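Local coordinates for protein similar to hydroxylamine oxidoreductase (PDB 6H5L) that probably acts as an oxidoreductase, carrying eight c-type haems within a reducing hydroxylamine oxidoreductase-like complex of an anammox bacterium, at residues A[307-312]-A[369-374]. Residues are numbered along the deposited sequence; the frame is centred on the assembly and turned at random.
Sequences VPPSNL and FMFQAH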
loop_
_atom_site.group_PDB
_atom_site.type_symbol
_atom_site.label_atom_id
_atom_site.label_comp_id
_atom_site.label_asym_id
_atom_site.label_seq_id
_atom_site.Cartn_x
_atom_site.Cartn_y
_atom_site.Cartn_z
ATOM N N VAL A 307 -20.307 11.260 54.815
ATOM C CA VAL A 307 -21.607 11.236 55.496
ATOM C C VAL A 307 -21.788 9.888 56.184
ATOM O O VAL A 307 -21.646 8.838 55.532
ATOM C CB VAL A 307 -22.735 11.503 54.499
ATOM C CG1 VAL A 307 -24.083 11.338 55.177
ATOM C CG2 VAL A 307 -22.599 12.901 53.910
ATOM N N PRO A 308 -22.087 9.856 57.479
ATOM C CA PRO A 308 -22.212 8.577 58.185
ATOM C C PRO A 308 -23.423 7.801 57.704
ATOM O O PRO A 308 -24.483 8.388 57.441
ATOM C CB PRO A 308 -22.373 8.996 59.657
ATOM C CG PRO A 308 -21.931 10.434 59.715
ATOM C CD PRO A 308 -22.280 11.004 58.381
ATOM N N PRO A 309 -23.313 6.481 57.573
ATOM C CA PRO A 309 -24.487 5.672 57.233
ATOM C C PRO A 309 -25.416 5.503 58.428
ATOM O O PRO A 309 -24.976 5.414 59.577
ATOM C CB PRO A 309 -23.879 4.327 56.812
ATOM C CG PRO A 309 -22.590 4.258 57.565
ATOM C CD PRO A 309 -22.079 5.675 57.622
ATOM N N SER A 310 -26.723 5.459 58.139
ATOM C CA SER A 310 -27.729 5.276 59.180
ATOM C C SER A 310 -27.784 3.851 59.712
ATOM O O SER A 310 -28.484 3.601 60.700
ATOM C CB SER A 310 -29.115 5.666 58.661
ATOM O OG SER A 310 -29.560 4.773 57.651
ATOM N N ASN A 311 -27.073 2.917 59.084
ATOM C CA ASN A 311 -27.099 1.516 59.473
ATOM C C ASN A 311 -26.102 1.196 60.581
ATOM O O ASN A 311 -25.779 0.021 60.788
ATOM C CB ASN A 311 -26.834 0.629 58.254
ATOM C CG ASN A 311 -27.540 1.132 57.006
ATOM O OD1 ASN A 311 -26.945 1.831 56.186
ATOM N ND2 ASN A 311 -28.812 0.779 56.858
ATOM N N LEU A 312 -25.605 2.207 61.289
ATOM C CA LEU A 312 -24.644 2.009 62.363
ATOM C C LEU A 312 -25.114 2.710 63.628
ATOM O O LEU A 312 -25.805 3.733 63.575
ATOM C CB LEU A 312 -23.248 2.525 61.982
ATOM C CG LEU A 312 -22.431 1.677 61.009
ATOM C CD1 LEU A 312 -21.069 2.310 60.762
ATOM C CD2 LEU A 312 -22.278 0.259 61.535
ATOM N N PHE A 369 -16.214 -2.640 54.227
ATOM C CA PHE A 369 -15.086 -1.763 54.524
ATOM C C PHE A 369 -15.563 -0.410 55.032
ATOM O O PHE A 369 -14.977 0.155 55.961
ATOM C CB PHE A 369 -14.206 -1.591 53.284
ATOM C CG PHE A 369 -13.098 -0.590 53.462
ATOM C CD1 PHE A 369 -11.873 -0.976 53.986
ATOM C CD2 PHE A 369 -13.280 0.738 53.105
ATOM C CE1 PHE A 369 -10.853 -0.056 54.152
ATOM C CE2 PHE A 369 -12.265 1.660 53.272
ATOM C CZ PHE A 369 -11.050 1.262 53.794
ATOM N N MET A 370 -16.628 0.125 54.433
ATOM C CA MET A 370 -17.122 1.437 54.840
ATOM C C MET A 370 -17.789 1.381 56.209
ATOM O O MET A 370 -17.691 2.335 56.992
ATOM C CB MET A 370 -18.084 1.979 53.787
ATOM C CG MET A 370 -17.400 2.337 52.488
ATOM S SD MET A 370 -16.067 3.511 52.777
ATOM C CE MET A 370 -16.993 5.029 52.988
ATOM N N PHE A 371 -18.474 0.278 56.516
ATOM C CA PHE A 371 -19.093 0.138 57.831
ATOM C C PHE A 371 -18.039 0.115 58.931
ATOM O O PHE A 371 -18.181 0.788 59.958
ATOM C CB PHE A 371 -19.953 -1.127 57.873
ATOM C CG PHE A 371 -21.251 -1.003 57.126
ATOM C CD1 PHE A 371 -21.975 0.177 57.161
ATOM C CD2 PHE A 371 -21.743 -2.065 56.385
ATOM C CE1 PHE A 371 -23.169 0.295 56.474
ATOM C CE2 PHE A 371 -22.937 -1.951 55.694
ATOM C CZ PHE A 371 -23.650 -0.771 55.739
ATOM N N GLN A 372 -16.965 -0.654 58.731
ATOM C CA GLN A 372 -15.919 -0.723 59.745
ATOM C C GLN A 372 -15.074 0.545 59.764
ATOM O O GLN A 372 -14.552 0.922 60.820
ATOM C CB GLN A 372 -15.044 -1.960 59.517
ATOM C CG GLN A 372 -14.235 -1.959 58.228
ATOM C CD GLN A 372 -12.881 -1.295 58.391
ATOM O OE1 GLN A 372 -12.188 -1.509 59.386
ATOM N NE2 GLN A 372 -12.501 -0.478 57.416
ATOM N N ALA A 373 -14.935 1.219 58.620
ATOM C CA ALA A 373 -14.174 2.465 58.592
ATOM C C ALA A 373 -14.930 3.587 59.294
ATOM O O ALA A 373 -14.339 4.345 60.075
ATOM C CB ALA A 373 -13.844 2.851 57.150
ATOM N N HIS A 374 -16.237 3.709 59.033
ATOM C CA HIS A 374 -17.043 4.676 59.773
ATOM C C HIS A 374 -17.108 4.343 61.254
ATOM O O HIS A 374 -17.164 5.256 62.086
ATOM C CB HIS A 374 -18.453 4.752 59.183
ATOM C CG HIS A 374 -18.609 5.798 58.123
ATOM N ND1 HIS A 374 -18.685 5.498 56.781
ATOM C CD2 HIS A 374 -18.699 7.144 58.211
ATOM C CE1 HIS A 374 -18.817 6.614 56.087
ATOM N NE2 HIS A 374 -18.827 7.628 56.933
#
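A proline–histidine CH-pi contact joins the loop 307-312 to the long helix 356-389 in this octahaem, hydroxylamine oxidoreductase-like chain, where Pro309 lies on the His374 ring. It illustrates how an irregular loop can pack on a helix without any hydrogen bond between the two segments. The CD of Pro309 sits over the centre of one imidazole face, 3.5 Å from the ring centroid and only 11° off the normal, presenting the polarised C-H of a carbon bonded to nitrogen to the pi cloud. Pro308 and Val307 approach the same ring obliquely: Pro308 CA lies 3.7 Å from His374 NE2, and Val307 O comes near that nitrogen too, at an angle too poor for a hydrogen bond. The other ring nitrogen, ND1, turns back to its own helix and gives a weak bond of 3.3 Å to Met370 O, which already accepts the backbone N-H of His374. Replacing His374 by alanine would remove the imidazole, and is likely to leave Pro309 CD without its aromatic face and open a gap between loop and helix. Nearly one turn earlier in the helix, Phe371 widens the contact. With CG anti to its carbonyl carbon (chi1 -75°), the ring reaches the loop, where Pro309 CB meets its edge at CE1. Asn311 OD1 also lies at that edge, the amide and ring planes 75° apart; the Asn311 amide is fixed by hydrogen bonds from ND2 to Asp333 and from the backbone N of Ile334 to OD1. Trp302 packs edge-to-face with Phe371, and Lys468 of helix 455-476 touches His374. Leu312 bridges both helix residues: its CG is 4.2 Å from Phe371 CD1, and its CD1 methyl, lying near Phe371 O, reaches His374 CB at 3.9 Å.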